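Local coordinates for nonsense-mediated mRNA decay protein 2 (Saccharomyces cerevisiae, PDB 4LUN) that takes part in nonsense-mediated decay of mRNAs with premature stop codons, this chain being its N-terminal MIF4G (HEAT-repeat) domain, at residues A[129-132]-A[133-137]; A[178-181]-A[182-186]; A[273-276]-A[277-281]. All coordinates share one frame; numbering follows the deposited sequence.

Contact 1: A[129-132]-A[133-137]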
ATOM      1  N   SER A 129     -20.679   2.618  -6.010  1.00 24.82           N
ATOM      2  CA  SER A 129     -20.826   1.178  -6.133  1.00 25.68           C
ATOM      3  C   SER A 129     -19.852   0.523  -5.180  1.00 24.08           C
ATOM      4  O   SER A 129     -18.656   0.745  -5.290  1.00 22.72           O
ATOM      5  CB  SER A 129     -20.472   0.755  -7.561  1.00 28.07           C
ATOM      6  OG  SER A 129     -20.222  -0.639  -7.645  1.00 27.37           O
ATOM      7  N   GLU A 130     -20.344  -0.291  -4.261  1.00 18.67           N
ATOM      8  CA  GLU A 130     -19.444  -0.941  -3.313  1.00 24.47           C
ATOM      9  C   GLU A 130     -18.662  -2.041  -3.993  1.00 21.99           C
ATOM     10  O   GLU A 130     -17.569  -2.412  -3.560  1.00 19.37           O
ATOM     11  CB  GLU A 130     -20.210  -1.464  -2.115  1.00 22.58           C
ATOM     12  CG  GLU A 130     -20.811  -0.335  -1.298  1.00 29.95           C
ATOM     13  CD  GLU A 130     -21.367  -0.802   0.022  1.00 37.74           C
ATOM     14  OE1 GLU A 130     -21.341  -2.025   0.273  1.00 37.67           O
ATOM     15  OE2 GLU A 130     -21.821   0.060   0.807  1.00 42.94           O
ATOM     16  N   ARG A 131     -19.221  -2.555  -5.079  1.00 21.41           N
ATOM     17  CA  ARG A 131     -18.483  -3.473  -5.925  1.00 19.44           C
ATOM     18  C   ARG A 131     -17.231  -2.799  -6.482  1.00 21.10           C
ATOM     19  O   ARG A 131     -16.131  -3.366  -6.465  1.00 21.42           O
ATOM     20  CB  ARG A 131     -19.393  -3.933  -7.057  1.00 20.03           C
ATOM     21  CG  ARG A 131     -18.943  -5.192  -7.721  1.00 27.03           C
ATOM     22  CD  ARG A 131     -17.986  -4.949  -8.853  1.00 28.76           C
ATOM     23  NE  ARG A 131     -17.505  -6.247  -9.297  1.00 30.61           N
ATOM     24  CZ  ARG A 131     -16.544  -6.443 -10.183  1.00 32.57           C
ATOM     25  NH1 ARG A 131     -15.942  -5.410 -10.763  1.00 28.88           N
ATOM     26  NH2 ARG A 131     -16.205  -7.690 -10.497  1.00 36.57           N
ATOM     27  N   ASP A 132     -17.394  -1.575  -6.967  1.00 17.63           N
ATOM     28  CA  ASP A 132     -16.264  -0.816  -7.466  1.00 18.20           C
ATOM     29  C   ASP A 132     -15.305  -0.443  -6.342  1.00 16.43           C
ATOM     30  O   ASP A 132     -14.089  -0.386  -6.568  1.00 20.49           O
ATOM     31  CB  ASP A 132     -16.720   0.451  -8.191  1.00 22.66           C
ATOM     32  CG  ASP A 132     -17.495   0.153  -9.466  1.00 33.30           C
ATOM     33  OD1 ASP A 132     -17.466  -1.008  -9.929  1.00 28.93           O
ATOM     34  OD2 ASP A 132     -18.124   1.088 -10.008  1.00 29.36           O
ATOM     35  N   GLU A 133     -15.848  -0.185  -5.156  1.00 18.85           N
ATOM     36  CA  GLU A 133     -14.990   0.209  -4.030  1.00 16.49           C
ATOM     37  C   GLU A 133     -14.094  -0.947  -3.628  1.00 18.21           C
ATOM     38  O   GLU A 133     -12.930  -0.735  -3.321  1.00 16.99           O
ATOM     39  CB  GLU A 133     -15.807   0.713  -2.839  1.00 17.47           C
ATOM     40  CG  GLU A 133     -14.973   1.100  -1.616  1.00 17.23           C
ATOM     41  CD  GLU A 133     -13.945   2.209  -1.876  1.00 22.22           C
ATOM     42  OE1 GLU A 133     -13.955   2.876  -2.939  1.00 20.23           O
ATOM     43  OE2 GLU A 133     -13.114   2.435  -0.973  1.00 23.61           O
ATOM     44  N   LEU A 134     -14.623  -2.167  -3.646  1.00 18.71           N
ATOM     45  CA  LEU A 134     -13.788  -3.332  -3.356  1.00 21.59           C
ATOM     46  C   LEU A 134     -12.624  -3.466  -4.344  1.00 19.81           C
ATOM     47  O   LEU A 134     -11.506  -3.803  -3.941  1.00 18.36           O
ATOM     48  CB  LEU A 134     -14.640  -4.614  -3.321  1.00 18.97           C
ATOM     49  CG  LEU A 134     -15.536  -4.761  -2.091  1.00 27.07           C
ATOM     50  CD1 LEU A 134     -16.692  -5.716  -2.373  1.00 35.96           C
ATOM     51  CD2 LEU A 134     -14.721  -5.243  -0.888  1.00 30.24           C
ATOM     52  N   GLN A 135     -12.893  -3.213  -5.629  1.00 16.33           N
ATOM     53  CA  GLN A 135     -11.860  -3.249  -6.672  1.00 17.83           C
ATOM     54  C   GLN A 135     -10.829  -2.149  -6.443  1.00 16.57           C
ATOM     55  O   GLN A 135      -9.636  -2.363  -6.608  1.00 17.41           O
ATOM     56  CB  GLN A 135     -12.471  -3.092  -8.068  1.00 23.02           C
ATOM     57  CG  GLN A 135     -13.482  -4.171  -8.427  1.00 29.62           C
ATOM     58  CD  GLN A 135     -12.842  -5.530  -8.673  1.00 41.98           C
ATOM     59  OE1 GLN A 135     -13.161  -6.514  -7.998  1.00 44.45           O
ATOM     60  NE2 GLN A 135     -11.944  -5.594  -9.654  1.00 46.13           N
ATOM     61  N   ARG A 136     -11.308  -0.971  -6.063  1.00 16.18           N
ATOM     62  CA  ARG A 136     -10.421   0.160  -5.815  1.00 17.20           C
ATOM     63  C   ARG A 136      -9.498  -0.120  -4.637  1.00 16.02           C
ATOM     64  O   ARG A 136      -8.314   0.173  -4.713  1.00 15.29           O
ATOM     65  CB  ARG A 136     -11.213   1.444  -5.542  1.00 15.32           C
ATOM     66  CG  ARG A 136     -10.357   2.724  -5.626  1.00 21.28           C
ATOM     67  CD  ARG A 136     -11.093   3.926  -5.011  1.00 15.85           C
ATOM     68  NE  ARG A 136     -11.321   3.739  -3.593  1.00 17.00           N
ATOM     69  CZ  ARG A 136     -10.415   4.020  -2.661  1.00 17.36           C
ATOM     70  NH1 ARG A 136      -9.242   4.511  -3.024  1.00 18.88           N
ATOM     71  NH2 ARG A 136     -10.682   3.809  -1.387  1.00 19.09           N
ATOM     72  N   ILE A 137     -10.054  -0.708  -3.582  1.00 14.03           N
ATOM     73  CA  ILE A 137      -9.313  -1.043  -2.362  1.00 15.04           C
ATOM     74  C   ILE A 137      -8.253  -2.092  -2.674  1.00 15.91           C
ATOM     75  O   ILE A 137      -7.118  -2.006  -2.201  1.00 16.12           O
ATOM     76  CB  ILE A 137     -10.289  -1.565  -1.267  1.00 17.44           C
ATOM     77  CG1 ILE A 137     -11.150  -0.420  -0.731  1.00 19.49           C
ATOM     78  CG2 ILE A 137      -9.533  -2.228  -0.115  1.00 20.42           C
ATOM     79  CD1 ILE A 137     -10.391   0.556   0.158  1.00 22.46           C
TER
HETATM   80  O   HOH W   1     -15.092  -5.990  -6.461  1.00 31.33           O

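Contact 2: A[178-181]-A[182-186]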
ATOM      1  N   ARG A 178       8.654  19.539  11.051  1.00 43.84           N
ATOM      2  CA  ARG A 178       8.820  18.102  11.222  1.00 45.20           C
ATOM      3  C   ARG A 178       7.888  17.338  10.288  1.00 33.48           C
ATOM      4  O   ARG A 178       6.667  17.441  10.399  1.00 44.14           O
ATOM      5  CB  ARG A 178       8.497  17.715  12.664  1.00 44.76           C
ATOM      6  CG  ARG A 178       8.421  18.902  13.612  1.00 54.94           C
ATOM      7  CD  ARG A 178       7.448  18.639  14.758  1.00 61.66           C
ATOM      8  NE  ARG A 178       7.466  19.712  15.751  1.00 57.32           N
ATOM      9  CZ  ARG A 178       6.915  19.627  16.958  1.00 58.05           C
ATOM     10  NH1 ARG A 178       6.296  18.514  17.335  1.00 56.39           N
ATOM     11  NH2 ARG A 178       6.987  20.656  17.793  1.00 53.57           N
ATOM     12  N   LYS A 179       8.459  16.579   9.361  1.00 32.02           N
ATOM     13  CA  LYS A 179       7.637  15.736   8.504  1.00 32.43           C
ATOM     14  C   LYS A 179       7.472  14.361   9.124  1.00 31.65           C
ATOM     15  O   LYS A 179       8.405  13.814   9.718  1.00 28.02           O
ATOM     16  CB  LYS A 179       8.252  15.580   7.116  1.00 29.96           C
ATOM     17  CG  LYS A 179       7.945  16.707   6.154  1.00 43.63           C
ATOM     18  CD  LYS A 179       8.482  16.372   4.774  1.00 38.56           C
ATOM     19  CE  LYS A 179       8.275  17.521   3.805  1.00 40.38           C
ATOM     20  NZ  LYS A 179       9.196  17.422   2.637  1.00 47.33           N
ATOM     21  N   ASP A 180       6.280  13.805   8.976  1.00 27.27           N
ATOM     22  CA  ASP A 180       6.041  12.425   9.345  1.00 22.62           C
ATOM     23  C   ASP A 180       6.772  11.489   8.376  1.00 18.75           C
ATOM     24  O   ASP A 180       7.100  11.875   7.257  1.00 21.17           O
ATOM     25  CB  ASP A 180       4.540  12.151   9.307  1.00 20.79           C
ATOM     26  CG  ASP A 180       3.765  12.968  10.337  1.00 30.94           C
ATOM     27  OD1 ASP A 180       4.196  13.010  11.507  1.00 31.57           O
ATOM     28  OD2 ASP A 180       2.723  13.562   9.976  1.00 33.28           O
ATOM     29  N   PRO A 181       7.044  10.251   8.810  1.00 20.04           N
ATOM     30  CA  PRO A 181       7.558   9.253   7.864  1.00 16.28           C
ATOM     31  C   PRO A 181       6.572   9.096   6.717  1.00 14.94           C
ATOM     32  O   PRO A 181       5.364   9.218   6.950  1.00 15.01           O
ATOM     33  CB  PRO A 181       7.577   7.965   8.701  1.00 15.38           C
ATOM     34  CG  PRO A 181       7.723   8.436  10.109  1.00 21.64           C
ATOM     35  CD  PRO A 181       6.895   9.708  10.170  1.00 20.40           C
ATOM     36  N   LEU A 182       7.071   8.825   5.516  1.00 15.28           N
ATOM     37  CA  LEU A 182       6.232   8.798   4.315  1.00 15.09           C
ATOM     38  C   LEU A 182       5.144   7.731   4.375  1.00 15.59           C
ATOM     39  O   LEU A 182       3.998   7.984   3.974  1.00 14.60           O
ATOM     40  CB  LEU A 182       7.095   8.627   3.066  1.00 15.43           C
ATOM     41  CG  LEU A 182       6.395   8.709   1.703  1.00 16.11           C
ATOM     42  CD1 LEU A 182       5.433   9.894   1.636  1.00 18.78           C
ATOM     43  CD2 LEU A 182       7.431   8.805   0.574  1.00 21.08           C
ATOM     44  N   LEU A 183       5.483   6.548   4.887  1.00 16.84           N
ATOM     45  CA  LEU A 183       4.467   5.511   5.066  1.00 15.92           C
ATOM     46  C   LEU A 183       3.351   5.945   5.999  1.00 17.96           C
ATOM     47  O   LEU A 183       2.206   5.581   5.784  1.00 16.56           O
ATOM     48  CB  LEU A 183       5.072   4.201   5.580  1.00 16.11           C
ATOM     49  CG  LEU A 183       5.752   3.324   4.537  1.00 22.35           C
ATOM     50  CD1 LEU A 183       6.596   2.255   5.227  1.00 22.22           C
ATOM     51  CD2 LEU A 183       4.681   2.681   3.635  1.00 20.41           C
ATOM     52  N   PHE A 184       3.679   6.686   7.054  1.00 15.06           N
ATOM     53  CA  PHE A 184       2.670   7.191   7.971  1.00 11.18           C
ATOM     54  C   PHE A 184       1.708   8.120   7.205  1.00 14.86           C
ATOM     55  O   PHE A 184       0.482   8.021   7.351  1.00 15.36           O
ATOM     56  CB  PHE A 184       3.348   7.925   9.157  1.00 13.55           C
ATOM     57  CG  PHE A 184       2.382   8.628  10.085  1.00 15.66           C
ATOM     58  CD1 PHE A 184       1.936   8.015  11.250  1.00 14.65           C
ATOM     59  CD2 PHE A 184       1.945   9.920   9.803  1.00 21.89           C
ATOM     60  CE1 PHE A 184       1.071   8.675  12.111  1.00 19.43           C
ATOM     61  CE2 PHE A 184       1.069  10.572  10.652  1.00 20.17           C
ATOM     62  CZ  PHE A 184       0.633   9.951  11.804  1.00 22.87           C
ATOM     63  N   SER A 185       2.280   8.993   6.381  1.00 15.12           N
ATOM     64  CA  SER A 185       1.491   9.954   5.609  1.00 13.68           C
ATOM     65  C   SER A 185       0.550   9.248   4.651  1.00 14.75           C
ATOM     66  O   SER A 185      -0.641   9.584   4.561  1.00 14.93           O
ATOM     67  CB  SER A 185       2.386  10.939   4.854  1.00 18.02           C
ATOM     68  OG  SER A 185       3.112  11.752   5.764  1.00 20.43           O
ATOM     69  N   ILE A 186       1.081   8.255   3.953  1.00 14.21           N
ATOM     70  CA  ILE A 186       0.267   7.457   3.026  1.00 11.12           C
ATOM     71  C   ILE A 186      -0.867   6.718   3.751  1.00 13.79           C
ATOM     72  O   ILE A 186      -2.035   6.734   3.320  1.00 12.09           O
ATOM     73  CB  ILE A 186       1.173   6.456   2.294  1.00 10.33           C
ATOM     74  CG1 ILE A 186       2.098   7.204   1.338  1.00 13.11           C
ATOM     75  CG2 ILE A 186       0.351   5.415   1.497  1.00 13.12           C
ATOM     76  CD1 ILE A 186       3.256   6.349   0.832  1.00 15.96           C
TER
HETATM   77  O   HOH W   2       5.743  12.501   4.939  1.00 23.99           O
HETATM   78  O   HOH W   3       1.574  13.180   7.587  1.00 32.13           O

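Contact 3: A[273-276]-A[277-281]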
ATOM      1  N   LYS A 273     -44.824 -13.490   9.643  1.00 29.81           N
ATOM      2  CA  LYS A 273     -44.279 -12.877   8.432  1.00 27.19           C
ATOM      3  C   LYS A 273     -42.767 -13.050   8.324  1.00 32.41           C
ATOM      4  O   LYS A 273     -42.046 -12.854   9.303  1.00 27.45           O
ATOM      5  CB  LYS A 273     -44.606 -11.381   8.411  1.00 31.30           C
ATOM      6  CG  LYS A 273     -46.082 -11.058   8.273  1.00 37.62           C
ATOM      7  CD  LYS A 273     -46.528 -11.222   6.833  1.00 42.77           C
ATOM      8  CE  LYS A 273     -48.017 -10.978   6.686  1.00 43.14           C
ATOM      9  NZ  LYS A 273     -48.427 -11.030   5.249  1.00 42.33           N
ATOM     10  N   LEU A 274     -42.281 -13.387   7.132  1.00 27.57           N
ATOM     11  CA  LEU A 274     -40.844 -13.527   6.919  1.00 27.54           C
ATOM     12  C   LEU A 274     -40.128 -12.188   6.991  1.00 27.76           C
ATOM     13  O   LEU A 274     -39.005 -12.106   7.479  1.00 27.73           O
ATOM     14  CB  LEU A 274     -40.548 -14.161   5.561  1.00 29.75           C
ATOM     15  CG  LEU A 274     -41.069 -15.570   5.324  1.00 31.55           C
ATOM     16  CD1 LEU A 274     -40.533 -16.071   3.988  1.00 31.53           C
ATOM     17  CD2 LEU A 274     -40.652 -16.495   6.457  1.00 38.03           C
ATOM     18  N   ARG A 275     -40.772 -11.143   6.487  1.00 22.91           N
ATOM     19  CA  ARG A 275     -40.122  -9.843   6.377  1.00 20.83           C
ATOM     20  C   ARG A 275     -40.870  -8.785   7.177  1.00 27.15           C
ATOM     21  O   ARG A 275     -42.073  -8.881   7.389  1.00 23.86           O
ATOM     22  CB  ARG A 275     -40.030  -9.395   4.914  1.00 27.46           C
ATOM     23  CG  ARG A 275     -39.256 -10.340   4.006  1.00 25.50           C
ATOM     24  CD  ARG A 275     -37.835 -10.581   4.480  1.00 28.19           C
ATOM     25  NE  ARG A 275     -36.946  -9.447   4.219  1.00 29.54           N
ATOM     26  CZ  ARG A 275     -35.624  -9.491   4.351  1.00 26.34           C
ATOM     27  NH1 ARG A 275     -35.029 -10.614   4.726  1.00 30.56           N
ATOM     28  NH2 ARG A 275     -34.892  -8.419   4.092  1.00 32.06           N
ATOM     29  N   ASP A 276     -40.132  -7.767   7.601  1.00 21.19           N
ATOM     30  CA  ASP A 276     -40.668  -6.641   8.348  1.00 22.68           C
ATOM     31  C   ASP A 276     -39.607  -5.554   8.253  1.00 20.56           C
ATOM     32  O   ASP A 276     -38.527  -5.789   7.706  1.00 18.57           O
ATOM     33  CB  ASP A 276     -40.917  -7.028   9.809  1.00 21.41           C
ATOM     34  CG  ASP A 276     -39.709  -7.696  10.450  1.00 21.25           C
ATOM     35  OD1 ASP A 276     -38.671  -7.031  10.569  1.00 18.60           O
ATOM     36  OD2 ASP A 276     -39.810  -8.879  10.854  1.00 20.98           O
ATOM     37  N   GLU A 277     -39.891  -4.376   8.802  1.00 20.93           N
ATOM     38  CA  GLU A 277     -38.993  -3.237   8.639  1.00 23.76           C
ATOM     39  C   GLU A 277     -37.648  -3.443   9.336  1.00 20.70           C
ATOM     40  O   GLU A 277     -36.644  -2.835   8.949  1.00 21.74           O
ATOM     41  CB  GLU A 277     -39.649  -1.975   9.186  1.00 24.91           C
ATOM     42  CG  GLU A 277     -39.755  -1.979  10.699  1.00 29.49           C
ATOM     43  CD  GLU A 277     -40.682  -0.911  11.224  1.00 28.24           C
ATOM     44  OE1 GLU A 277     -41.845  -1.245  11.525  1.00 34.10           O
ATOM     45  OE2 GLU A 277     -40.245   0.251  11.340  1.00 33.42           O
ATOM     46  N   TYR A 278     -37.628  -4.300  10.357  1.00 17.64           N
ATOM     47  CA  TYR A 278     -36.406  -4.497  11.138  1.00 16.56           C
ATOM     48  C   TYR A 278     -35.387  -5.337  10.376  1.00 19.66           C
ATOM     49  O   TYR A 278     -34.208  -4.998  10.325  1.00 17.49           O
ATOM     50  CB  TYR A 278     -36.733  -5.117  12.499  1.00 16.12           C
ATOM     51  CG  TYR A 278     -37.756  -4.306  13.258  1.00 15.08           C
ATOM     52  CD1 TYR A 278     -37.433  -3.041  13.739  1.00 20.12           C
ATOM     53  CD2 TYR A 278     -39.047  -4.779  13.449  1.00 21.62           C
ATOM     54  CE1 TYR A 278     -38.359  -2.281  14.412  1.00 26.41           C
ATOM     55  CE2 TYR A 278     -39.986  -4.017  14.128  1.00 21.73           C
ATOM     56  CZ  TYR A 278     -39.631  -2.773  14.600  1.00 25.24           C
ATOM     57  OH  TYR A 278     -40.561  -2.015  15.277  1.00 29.00           O
ATOM     58  N   VAL A 279     -35.841  -6.422   9.753  1.00 18.17           N
ATOM     59  CA  VAL A 279     -34.898  -7.248   9.005  1.00 16.25           C
ATOM     60  C   VAL A 279     -34.434  -6.557   7.720  1.00 19.18           C
ATOM     61  O   VAL A 279     -33.317  -6.783   7.253  1.00 16.59           O
ATOM     62  CB  VAL A 279     -35.432  -8.697   8.766  1.00 19.44           C
ATOM     63  CG1 VAL A 279     -36.676  -8.691   7.878  1.00 19.91           C
ATOM     64  CG2 VAL A 279     -34.330  -9.576   8.180  1.00 20.57           C
ATOM     65  N   GLU A 280     -35.270  -5.680   7.165  1.00 19.56           N
ATOM     66  CA  GLU A 280     -34.852  -4.904   6.002  1.00 23.09           C
ATOM     67  C   GLU A 280     -33.692  -3.963   6.321  1.00 20.06           C
ATOM     68  O   GLU A 280     -32.756  -3.822   5.528  1.00 21.26           O
ATOM     69  CB  GLU A 280     -36.026  -4.122   5.409  1.00 26.91           C
ATOM     70  CG  GLU A 280     -37.169  -4.989   4.884  1.00 33.52           C
ATOM     71  CD  GLU A 280     -36.749  -5.962   3.787  1.00 36.03           C
ATOM     72  OE1 GLU A 280     -35.679  -5.772   3.160  1.00 41.03           O
ATOM     73  OE2 GLU A 280     -37.505  -6.927   3.550  1.00 35.32           O
ATOM     74  N   GLU A 281     -33.748  -3.318   7.480  1.00 18.59           N
ATOM     75  CA  GLU A 281     -32.649  -2.445   7.887  1.00 19.05           C
ATOM     76  C   GLU A 281     -31.437  -3.282   8.294  1.00 15.85           C
ATOM     77  O   GLU A 281     -30.289  -2.936   8.017  1.00 18.46           O
ATOM     78  CB  GLU A 281     -33.070  -1.527   9.037  1.00 21.59           C
ATOM     79  CG  GLU A 281     -31.979  -0.527   9.397  1.00 22.36           C
ATOM     80  CD  GLU A 281     -32.422   0.523  10.404  1.00 43.28           C
ATOM     81  OE1 GLU A 281     -33.637   0.615  10.695  1.00 37.35           O
ATOM     82  OE2 GLU A 281     -31.541   1.262  10.902  1.00 48.05           O
TER

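Contact 1: A[129-132]-A[133-137]
R131 and Q135 meet one turn apart on the outer side of helix 130-152. Their flat ends stack: the guanidinium and amide planes are only 13° from parallel. NH1 of R131 lies 3.6 Å from CG of Q135. CD of Q135 sits over one face of the guanidinium, and OE1 lies above it as well, offset toward the rim. With CG beside the backbone N (chi1 -60°), the Q135 chain runs back toward R131; the bend at chi2 then turns the amide out over the guanidinium.

One water ties the pair further. It donates to the backbone O of R131 at 2.8 Å and to OE1 of Q135, where the distance is short at 2.5 Å.

The backbone bonds are those of a starting alpha helix. S129 is the N-cap. Its OG accepts from the N of D132 at 3.1 Å and satisfies an amide of the first turn. E133 N then donates to S129 O at 3.0 Å. L134 N donates to E130 O, and R136 N to D132 O. Q135 N to R131 O is a weak bond at 3.3 Å.

The charged pair lies on another side of the helix. R136 grips the carboxylate of E133 side-on: NE donates to OE1 and NH2 to OE2, each 2.8 Å long. Both oxygens are met on their syn sides and lie close to the guanidinium plane. The two bonds together fix the rotation of both groups. E133 is buried and also touches I127, while R136 packs on Y193. L134 and E130 both touch F199.

Contact 2: A[178-181]-A[182-186]
The N-terminus of helix 182-190 is formed here, with P181 at the N-cap position and D180 just before it. The loop that leads in from helix 130-152 ends at this point, inside the MIF4G domain. D180 meets F184, four residues on. CB of D180 lies 3.5 Å from CD2 of F184, and OD2 of D180 is equally close to CE2. The carboxylate and the ring are inclined by 52°, so they do not stack. F184 holds its CG anti to the backbone N (chi1 173°), which lays CD2 and CE2 of the ring alongside the D180 side chain.

P181 packs beside the same side chain. Its CD is 4.1 Å from CB of F184, an apolar contact. The backbone O of P181 accepts from S185 N at 3.1 Å. This bond closes the first turn.

Two waters join D180 to the hydroxyl of S185. One donates to the backbone O of D180 and lies 2.9 Å from OG of S185. The other donates to OD2 of D180 at 2.7 Å, also bonds to OG of S185, and lies at the edge of the F184 ring.

Around the contact, F184 rests on A234 and L238 of helix 231-271, and P181 touches L231. L182, L183 and I186 turn to F147 of helix 130-152.

The proline side chain has no oxygen with which to cap the first turn. The P181 O to S185 N bond and two water bridges link loop and helix. OG of S185 has a water-mediated link to both the backbone and the carboxylate of D180.

Contact 3: A[273-276]-A[277-281]
R275 and E280 form a two-bond salt bridge. NE of R275 donates to OE2 at 2.7 Å and NH2 donates to OE1 at 2.9 Å. Both oxygens lie in the guanidinium plane, but the carboxylate is turned 63° from it and is met from above its own plane. Bends at chi2 and chi3 curl the R275 chain round toward the first turn of the helix. NH2 of R275 also pairs with D283, so the arginine serves two acidic groups.

D276 is the N-cap of helix 277-303. Its OD1 accepts from V279 N at 3.0 Å, nearly in line with the C-O bond, and more weakly from Y278 N. D276 O takes a long, weak bond from E280 N. OD2 of D276 is hydrogen-bonded to ND1 of H264 in helix 231-271.

V279 supplies the packing. CG1 lies 3.7 Å above the centre of the R275 guanidinium, and CG2 is over the same group, 3.7 Å from NH1.

The loop carrying R275 and D276 links helix 231-271 to helix 277-303. V279 touches H264 of the earlier helix, and Y278 rests on E263 and C267, so the new helix begins against the end of the old one.

In the fold
The three contacts come in series along the chain, each at the start of a helix: 130-152, 182-190 and 277-303. Contacts 1 and 2 lie in the MIF4G range, on two helices that follow each other. Their centres are about 26 Å apart. Contact 2 packs on a later part of the helix that contact 1 begins. Contact 3 lies about 40 Å from the chain's centre, about 27 Å from contact 1 and about 47 Å from contact 2, measured between centres. Helix 231-271 connects the ends: it touches contact 2 near its start and contact 3 near its end. The contacts thus mark three helix starts in an all-helical, HEAT-repeat protein.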